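Local coordinates for protein papain-like cysteine protease (Porcine reproductive and respiratory syndrome virus, PDB 3MTV) that acts as a papain-like cysteine protease cut from the viral polyprotein, probably also acts as a metal-dependent nuclease, and probably suppresses host mRNA export and interferon signalling, at residues A[88-93]-A[157-162]; A[125-130]-A[194-199]; A[145-150]-A[173-178]. One frame throughout, in Å; residues are numbered along the deposited sequence.

Contact 1: residues A[88-93]-A[157-162]; sequences GNCWWR and IRHLKL
Cys90 and Leu160 bring the two backbones closest, 6.2 Å from CA to CA, with a turn set against the flank of a strand. Residues 89-92 form a type I turn, closed by a weak bond from Trp92 N to Asn89 O. After it, 91-93 keep helical backbone angles without the regular helix bonds. Facing them is 158-162, an extended edge strand that offers its backbone as well as its side chains. Cys90 leads the approach. Its CB points at the strand, and a chi1 of 56° tucks SG between the backbone N and the carbonyl carbon, which turns the sulfur to the backbone N of Leu160 and the ring of His159. SG lies 4.0 Å from the centroid of the His159 ring, 40° off the ring normal. Leu160 N also points at Cys90 SG, 3.6 Å away, but the sulfur's position is less certain, so this bond is tentative. This is the cysteine-histidine pair of a papain-like protease: by close similarity Cys90 and His159 are the active-site residues, Cys90 just ahead of a short run of helical backbone, recalling papain's cysteine at a helix start, and His159 from the antiparallel sheet. Leu160 reaches back with CD1, which rests 3.3 Å from Cys90 O. Further along, Arg93, bent at chi2 (-124°), reaches over to the strand and passes aslant of Leu162. Leu162 CD1 sits over one face of the guanidinium, 4.1 Å from Arg93 NE. Leu160 O lies near the guanidinium plane, but 3.9 Å from Arg93 NH1 is too long for a firm bond. The charge is instead met by a salt bridge from Arg93 NH2 to Glu165, whose carboxylate also accepts the backbone N of Leu162.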
# COMPACT_ATOMS: atom_id res chain seq x y z
N GLY A 88 4.95 -22.79 -12.84
CA GLY A 88 3.81 -23.15 -12.08
C GLY A 88 3.87 -24.63 -11.83
O GLY A 88 2.94 -25.20 -11.32
N ASN A 89 4.96 -25.26 -12.17
CA ASN A 89 5.09 -26.69 -11.99
C ASN A 89 6.21 -27.04 -11.04
O ASN A 89 6.87 -28.06 -11.17
CB ASN A 89 5.43 -27.36 -13.36
CG ASN A 89 6.32 -26.50 -14.25
OD1 ASN A 89 5.98 -26.37 -15.41
ND2 ASN A 89 7.46 -25.91 -13.74
N CYS A 90 6.62 -26.11 -10.24
CA CYS A 90 7.88 -26.41 -9.61
C CYS A 90 7.61 -27.45 -8.56
O CYS A 90 8.49 -27.82 -7.88
CB CYS A 90 8.41 -25.16 -8.95
SG CYS A 90 7.17 -24.40 -7.69
N TRP A 91 6.37 -27.89 -8.40
CA TRP A 91 6.04 -28.73 -7.26
C TRP A 91 6.20 -30.20 -7.57
O TRP A 91 6.37 -31.02 -6.68
CB TRP A 91 4.64 -28.55 -6.82
CG TRP A 91 3.62 -28.55 -7.84
CD1 TRP A 91 3.19 -27.50 -8.54
CD2 TRP A 91 2.89 -29.66 -8.30
NE1 TRP A 91 2.18 -27.87 -9.44
CE2 TRP A 91 2.02 -29.22 -9.32
CE3 TRP A 91 2.88 -31.01 -7.95
CZ2 TRP A 91 1.14 -30.10 -10.02
CZ3 TRP A 91 1.91 -31.89 -8.59
CH2 TRP A 91 1.10 -31.42 -9.64
N TRP A 92 6.18 -30.50 -8.84
CA TRP A 92 6.56 -31.80 -9.31
C TRP A 92 7.74 -32.35 -8.65
O TRP A 92 7.71 -33.50 -8.30
CB TRP A 92 6.88 -31.71 -10.76
CG TRP A 92 5.75 -31.21 -11.65
CD1 TRP A 92 4.48 -30.76 -11.28
CD2 TRP A 92 5.80 -31.11 -13.07
NE1 TRP A 92 3.76 -30.36 -12.44
CE2 TRP A 92 4.55 -30.60 -13.52
CE3 TRP A 92 6.78 -31.42 -14.00
CZ2 TRP A 92 4.28 -30.43 -14.81
CZ3 TRP A 92 6.53 -31.21 -15.29
CH2 TRP A 92 5.29 -30.70 -15.71
N ARG A 93 8.79 -31.55 -8.48
CA ARG A 93 10.02 -32.10 -7.89
C ARG A 93 9.63 -32.97 -6.71
O ARG A 93 10.03 -34.09 -6.53
CB ARG A 93 10.97 -30.98 -7.44
CG ARG A 93 11.63 -30.22 -8.63
CD ARG A 93 13.22 -30.20 -8.62
NE ARG A 93 13.70 -29.30 -9.64
CZ ARG A 93 13.40 -28.00 -9.73
NH1 ARG A 93 12.65 -27.37 -8.84
NH2 ARG A 93 13.86 -27.30 -10.76
N ILE A 157 2.37 -16.31 -2.52
CA ILE A 157 3.01 -16.75 -3.72
C ILE A 157 4.28 -17.36 -3.31
O ILE A 157 5.24 -16.65 -2.91
CB ILE A 157 3.26 -15.62 -4.66
CG1 ILE A 157 1.99 -15.26 -5.36
CG2 ILE A 157 4.25 -15.96 -5.71
CD1 ILE A 157 1.77 -13.81 -5.31
N ARG A 158 4.28 -18.68 -3.47
CA ARG A 158 5.41 -19.55 -3.16
C ARG A 158 5.95 -20.33 -4.32
O ARG A 158 5.33 -20.48 -5.42
CB ARG A 158 5.10 -20.49 -2.03
CG ARG A 158 5.23 -19.75 -0.81
CD ARG A 158 4.63 -20.58 0.34
NE ARG A 158 4.82 -19.99 1.69
CZ ARG A 158 4.65 -20.58 2.90
NH1 ARG A 158 4.24 -21.84 3.09
NH2 ARG A 158 4.89 -19.90 3.98
N HIS A 159 7.12 -20.84 -3.99
CA HIS A 159 7.89 -21.50 -4.95
C HIS A 159 8.90 -22.43 -4.28
O HIS A 159 9.40 -22.18 -3.20
CB HIS A 159 8.53 -20.47 -5.80
CG HIS A 159 9.19 -21.02 -7.00
ND1 HIS A 159 10.56 -21.16 -7.08
CD2 HIS A 159 8.69 -21.43 -8.18
CE1 HIS A 159 10.86 -21.68 -8.26
NE2 HIS A 159 9.75 -21.83 -8.95
N LEU A 160 9.22 -23.53 -4.91
CA LEU A 160 10.41 -24.11 -4.38
C LEU A 160 11.42 -24.51 -5.49
O LEU A 160 11.12 -24.50 -6.69
CB LEU A 160 10.05 -25.23 -3.44
CG LEU A 160 9.17 -26.06 -4.36
CD1 LEU A 160 10.08 -27.01 -5.10
CD2 LEU A 160 8.14 -26.89 -3.66
N LYS A 161 12.63 -24.83 -5.06
CA LYS A 161 13.73 -24.98 -5.97
C LYS A 161 14.73 -25.68 -5.10
O LYS A 161 14.58 -25.67 -3.85
CB LYS A 161 14.22 -23.61 -6.43
CG LYS A 161 15.19 -22.88 -5.48
CD LYS A 161 15.75 -21.55 -6.11
CE LYS A 161 17.12 -21.03 -5.48
NZ LYS A 161 17.52 -21.44 -4.06
N LEU A 162 15.74 -26.28 -5.72
CA LEU A 162 16.74 -26.92 -4.91
C LEU A 162 17.74 -25.91 -4.46
O LEU A 162 17.96 -24.88 -5.14
CB LEU A 162 17.49 -27.93 -5.70
CG LEU A 162 16.67 -28.83 -6.56
CD1 LEU A 162 17.39 -29.10 -7.85
CD2 LEU A 162 16.56 -30.03 -5.71

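Contact 2: residues A[125-130]-A[194-199]; sequences YLQRRL and FRFGSH
The Phe196 ring is sandwiched between Leu126 on one face and Phe194 on the opposite face, while the Gln127 amide comes to its edge. Leu126 CG stands 4.2 Å from the ring centroid, 24° off the normal, a CH-pi contact displaced toward CE1. Phe194 CE2 lies 3.5 Å above the other side of the ring, also toward the rim. At the edge Gln127 CD is in the ring plane, and the amide is turned nearly perpendicular to that plane. Gln127 CB approaches obliquely, 3.7 Å from Phe196 CD2. In the papain-like domain this joins helix 124-131 to the irregular C-terminal segment after strand 192-193, so the chain end is packed onto the helical side. With CG anti to the backbone N (chi1 171°) and a bend at chi2, the Gln127 side chain passes the ring edge and brings NE2 within 3.3 Å of Phe194 O. That hydrogen bond is somewhat bent, with 145° at the hydrogen, and the donor is tilted slightly from the carbonyl plane. Beyond the contact, Tyr202 meets Phe196 edge-to-face, and its hydroxyl is hydrogen-bonded to Phe196 O.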
# COMPACT_ATOMS: atom_id res chain seq x y z
N TYR A 125 -3.55 -28.95 -1.29
CA TYR A 125 -3.91 -29.93 -2.26
C TYR A 125 -2.66 -30.65 -2.38
O TYR A 125 -2.59 -31.83 -2.55
CB TYR A 125 -4.26 -29.26 -3.57
CG TYR A 125 -4.21 -30.19 -4.72
CD1 TYR A 125 -3.02 -30.43 -5.34
CD2 TYR A 125 -5.34 -30.87 -5.19
CE1 TYR A 125 -2.93 -31.30 -6.48
CE2 TYR A 125 -5.28 -31.80 -6.32
CZ TYR A 125 -4.05 -32.02 -6.95
OH TYR A 125 -3.86 -32.92 -8.03
N LEU A 126 -1.61 -29.91 -2.19
CA LEU A 126 -0.31 -30.47 -2.36
C LEU A 126 -0.07 -31.42 -1.25
O LEU A 126 0.36 -32.55 -1.44
CB LEU A 126 0.67 -29.39 -2.19
CG LEU A 126 2.12 -29.56 -2.64
CD1 LEU A 126 2.28 -30.55 -3.72
CD2 LEU A 126 2.65 -28.28 -3.17
N GLN A 127 -0.44 -30.98 -0.08
CA GLN A 127 -0.20 -31.79 1.08
C GLN A 127 -0.96 -33.08 0.93
O GLN A 127 -0.51 -34.18 1.25
CB GLN A 127 -0.78 -31.06 2.20
CG GLN A 127 -0.75 -31.94 3.35
CD GLN A 127 0.06 -31.30 4.39
OE1 GLN A 127 -0.21 -30.15 4.77
NE2 GLN A 127 1.13 -31.98 4.82
N ARG A 128 -2.13 -32.93 0.40
CA ARG A 128 -3.06 -33.98 0.46
C ARG A 128 -2.62 -34.96 -0.64
O ARG A 128 -2.60 -36.21 -0.43
CB ARG A 128 -4.47 -33.37 0.39
CG ARG A 128 -5.53 -34.30 0.12
CD ARG A 128 -6.76 -33.64 -0.53
NE ARG A 128 -6.97 -32.46 0.25
CZ ARG A 128 -7.26 -31.27 -0.23
NH1 ARG A 128 -7.40 -31.07 -1.56
NH2 ARG A 128 -7.41 -30.28 0.68
N ARG A 129 -2.13 -34.44 -1.77
CA ARG A 129 -1.66 -35.40 -2.81
C ARG A 129 -0.50 -35.80 -2.10
O ARG A 129 -0.29 -35.24 -1.06
CB ARG A 129 -1.29 -34.67 -4.09
CG ARG A 129 -2.58 -34.32 -4.80
CD ARG A 129 -3.04 -35.65 -5.24
NE ARG A 129 -4.25 -36.18 -4.68
CZ ARG A 129 -4.73 -37.29 -5.20
NH1 ARG A 129 -4.04 -37.86 -6.27
NH2 ARG A 129 -5.89 -37.80 -4.67
N LEU A 130 0.32 -36.70 -2.52
CA LEU A 130 1.46 -36.80 -1.62
C LEU A 130 1.25 -37.53 -0.29
O LEU A 130 1.76 -38.69 -0.12
CB LEU A 130 2.08 -35.42 -1.30
CG LEU A 130 3.41 -35.44 -0.50
CD1 LEU A 130 4.31 -34.18 -0.31
CD2 LEU A 130 3.06 -35.94 0.86
N PHE A 194 6.06 -30.66 7.73
CA PHE A 194 5.70 -29.41 7.04
C PHE A 194 4.22 -29.35 6.53
O PHE A 194 3.69 -30.21 5.77
CB PHE A 194 6.66 -29.21 5.87
CG PHE A 194 6.50 -27.89 5.13
CD1 PHE A 194 6.75 -26.70 5.74
CD2 PHE A 194 6.12 -27.87 3.78
CE1 PHE A 194 6.60 -25.54 5.07
CE2 PHE A 194 5.91 -26.75 3.16
CZ PHE A 194 6.14 -25.56 3.82
N ARG A 195 3.59 -28.28 6.98
CA ARG A 195 2.22 -27.97 6.75
C ARG A 195 2.34 -26.77 5.84
O ARG A 195 2.65 -25.65 6.29
CB ARG A 195 1.53 -27.56 8.07
CG ARG A 195 1.21 -28.77 9.08
CD ARG A 195 0.12 -28.40 10.23
NE ARG A 195 -0.32 -26.97 10.40
CZ ARG A 195 0.26 -26.02 11.19
NH1 ARG A 195 1.36 -26.30 11.91
NH2 ARG A 195 -0.25 -24.75 11.27
N PHE A 196 2.14 -27.05 4.54
CA PHE A 196 2.07 -26.16 3.40
C PHE A 196 1.30 -24.86 3.43
O PHE A 196 1.22 -24.20 2.40
CB PHE A 196 1.46 -27.00 2.27
CG PHE A 196 2.41 -28.03 1.78
CD1 PHE A 196 3.39 -27.70 0.82
CD2 PHE A 196 2.44 -29.29 2.33
CE1 PHE A 196 4.37 -28.56 0.39
CE2 PHE A 196 3.45 -30.27 1.88
CZ PHE A 196 4.39 -29.86 0.94
N GLY A 197 0.76 -24.51 4.60
CA GLY A 197 -0.14 -23.39 4.82
C GLY A 197 -1.46 -23.47 4.06
O GLY A 197 -1.57 -24.17 3.01
N SER A 198 -2.48 -22.72 4.53
CA SER A 198 -3.73 -22.70 3.73
C SER A 198 -3.63 -21.43 2.95
O SER A 198 -2.96 -20.42 3.43
CB SER A 198 -5.01 -22.67 4.59
OG SER A 198 -5.51 -23.97 4.84
N HIS A 199 -4.18 -21.45 1.75
CA HIS A 199 -4.07 -20.19 1.03
C HIS A 199 -2.65 -19.83 0.54
O HIS A 199 -2.42 -18.77 0.08
CB HIS A 199 -4.55 -19.09 2.00
CG HIS A 199 -6.01 -19.15 2.28
ND1 HIS A 199 -6.52 -19.22 3.55
CD2 HIS A 199 -7.08 -19.20 1.44
CE1 HIS A 199 -7.84 -19.30 3.49
NE2 HIS A 199 -8.20 -19.29 2.22

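Contact 3: residues A[145-150]-A[173-178]; sequences IVIQYF and DLLRIR
A classic beta bulge marks this antiparallel strand pair of the protease sheet: Ile147 on strand 145-150 is faced by both Leu174 and Leu175 on strand 171-181. The short segments run at 155° to each other. Before the bulge the pairing is regular, Ile145 with Ile177 and Ile147 with Leu175 as hydrogen-bonded pairs, and Val146 with Arg176 as the non-hydrogen-bonded pair between them. Ile177 N bonds to Ile145 O at 2.6 Å, while the return bond from Ile145 N is less certain. Ile147 N gives a nearly straight bond to Leu175 O, also 2.6 Å. At the bulge Ile147 O takes two donors, Leu174 N at 2.7 Å and, weakly, Leu175 N at 3.3 Å. The extra residue shifts the register by one, so that Gln148 pairs with Asp173, their side chains running alongside each other with amide and carboxylate planes 57° apart. The face with Ile145, Ile147, Leu175 and Ile177 is apolar. Ile147 and Leu175 run alongside in one direction, with CG1 of the first 3.8 Å from CD1 of the second. With CG1 beside the backbone N (chi1 -53°), Ile147 also brings CD1 to 3.9 Å from CD1 of Ile177. On the other face Val146 CG1 packs 3.7 Å from Asp173 CG. Past the bulge Leu174 CG comes in the plane of the Tyr149 ring, at its edge, 3.8 Å from CD1, the two side chains at about a right angle. On the Val146 face, Arg176 NH2 is hydrogen-bonded to Thr141 O. On its other side strand 145-150 bonds to strand 158-162, Gln148 next to the putative catalytic His159, and strand 171-181 continues the sheet to 135-139, with Phe194 resting on Leu175 and Ile177.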
# COMPACT_ATOMS: atom_id res chain seq x y z
N ILE A 145 15.91 -28.94 -0.36
CA ILE A 145 14.84 -28.10 -0.88
C ILE A 145 14.50 -26.91 -0.06
O ILE A 145 14.16 -27.01 1.21
CB ILE A 145 13.47 -28.79 -0.98
CG1 ILE A 145 13.58 -30.24 -1.31
CG2 ILE A 145 12.76 -28.32 -2.19
CD1 ILE A 145 12.55 -30.54 -2.30
N VAL A 146 14.50 -25.82 -0.85
CA VAL A 146 14.08 -24.52 -0.44
C VAL A 146 12.69 -24.17 -0.79
O VAL A 146 12.27 -24.19 -1.99
CB VAL A 146 14.82 -23.40 -1.13
CG1 VAL A 146 15.08 -22.40 -0.10
CG2 VAL A 146 16.09 -23.87 -1.76
N ILE A 147 12.01 -23.75 0.27
CA ILE A 147 10.74 -23.09 0.10
C ILE A 147 10.89 -21.59 -0.02
O ILE A 147 11.59 -20.99 0.80
CB ILE A 147 9.84 -23.35 1.29
CG1 ILE A 147 9.72 -24.83 1.58
CG2 ILE A 147 8.44 -22.95 0.93
CD1 ILE A 147 9.11 -25.54 0.38
N GLN A 148 10.25 -21.00 -1.02
CA GLN A 148 10.32 -19.54 -1.22
C GLN A 148 9.05 -18.80 -1.45
O GLN A 148 8.01 -19.35 -1.87
CB GLN A 148 11.21 -19.16 -2.38
CG GLN A 148 12.43 -19.99 -2.40
CD GLN A 148 13.42 -19.43 -3.30
OE1 GLN A 148 14.49 -18.99 -2.85
NE2 GLN A 148 13.10 -19.42 -4.62
N TYR A 149 9.16 -17.51 -1.18
CA TYR A 149 8.04 -16.64 -1.34
C TYR A 149 8.55 -15.55 -2.19
O TYR A 149 9.74 -15.24 -2.34
CB TYR A 149 7.58 -16.04 -0.02
CG TYR A 149 8.62 -15.22 0.72
CD1 TYR A 149 9.35 -15.80 1.71
CD2 TYR A 149 8.85 -13.87 0.41
CE1 TYR A 149 10.29 -15.12 2.41
CE2 TYR A 149 9.80 -13.14 1.11
CZ TYR A 149 10.52 -13.80 2.12
OH TYR A 149 11.51 -13.20 2.87
N PHE A 150 7.59 -14.96 -2.78
CA PHE A 150 7.94 -13.86 -3.57
C PHE A 150 7.79 -12.55 -2.86
O PHE A 150 6.62 -12.09 -2.55
CB PHE A 150 6.90 -13.81 -4.58
CG PHE A 150 7.10 -12.76 -5.50
CD1 PHE A 150 8.22 -12.77 -6.29
CD2 PHE A 150 6.19 -11.79 -5.66
CE1 PHE A 150 8.40 -11.86 -7.25
CE2 PHE A 150 6.36 -10.86 -6.64
CZ PHE A 150 7.48 -10.89 -7.41
N ASP A 173 14.33 -16.97 0.16
CA ASP A 173 14.33 -18.26 0.77
C ASP A 173 13.55 -18.11 2.03
O ASP A 173 13.86 -17.34 2.87
CB ASP A 173 15.78 -18.64 1.17
CG ASP A 173 16.66 -19.03 -0.01
OD1 ASP A 173 17.64 -19.70 0.33
OD2 ASP A 173 16.45 -18.69 -1.22
N LEU A 174 12.57 -18.95 2.19
CA LEU A 174 11.85 -19.05 3.43
C LEU A 174 12.35 -20.12 4.37
O LEU A 174 12.81 -19.80 5.46
CB LEU A 174 10.48 -19.49 3.08
CG LEU A 174 9.42 -18.89 3.95
CD1 LEU A 174 8.35 -19.89 4.10
CD2 LEU A 174 9.96 -18.55 5.28
N LEU A 175 12.14 -21.41 4.04
CA LEU A 175 12.89 -22.55 4.71
C LEU A 175 13.21 -23.75 3.91
O LEU A 175 13.04 -23.77 2.63
CB LEU A 175 12.26 -23.15 5.95
CG LEU A 175 10.75 -23.28 5.82
CD1 LEU A 175 10.22 -24.57 5.35
CD2 LEU A 175 10.12 -22.99 7.14
N ARG A 176 13.70 -24.73 4.69
CA ARG A 176 14.37 -25.87 4.05
C ARG A 176 13.72 -27.04 4.55
O ARG A 176 13.40 -27.11 5.75
CB ARG A 176 15.89 -25.89 4.22
CG ARG A 176 16.55 -24.85 3.18
CD ARG A 176 18.08 -24.99 3.01
NE ARG A 176 18.69 -25.80 4.08
CZ ARG A 176 19.88 -26.38 3.97
NH1 ARG A 176 20.59 -26.24 2.86
NH2 ARG A 176 20.34 -27.09 4.96
N ILE A 177 13.43 -27.91 3.57
CA ILE A 177 12.89 -29.25 3.89
C ILE A 177 13.44 -30.40 3.04
O ILE A 177 14.26 -30.21 2.14
CB ILE A 177 11.39 -29.30 3.68
CG1 ILE A 177 11.01 -28.46 2.50
CG2 ILE A 177 10.64 -28.71 4.85
CD1 ILE A 177 10.01 -29.08 1.65
N ARG A 178 12.89 -31.57 3.30
CA ARG A 178 13.29 -32.84 2.74
C ARG A 178 11.97 -33.60 2.42
O ARG A 178 10.99 -33.47 3.13
CB ARG A 178 13.98 -33.66 3.85
CG ARG A 178 14.60 -35.03 3.47
CD ARG A 178 14.81 -35.96 4.68
NE ARG A 178 14.96 -35.17 5.86
CZ ARG A 178 14.63 -35.60 7.08
NH1 ARG A 178 14.18 -36.83 7.22
NH2 ARG A 178 14.76 -34.82 8.14

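Overall arrangement
All three contacts belong to the papain-like protease domain, but they join different parts of it. Contact 3 is internal to the sheet, only partly buried and governed by backbone bonds, with an apolar face and a more polar one. Contact 1 links the outer strand of that same sheet to the loop before helix 100-112; it is buried, and across it there is no strand pairing, a thiol and an imidazole meeting instead. Contact 2, its centre about 15 Å from that of the chain, is also buried and ties the C-terminal segment to helix 124-131 by aromatic packing and one amide bond. Phe194 connects contact 2 with the apolar face of contact 3, while Trp91 and Leu126 bring contacts 1 and 2 together.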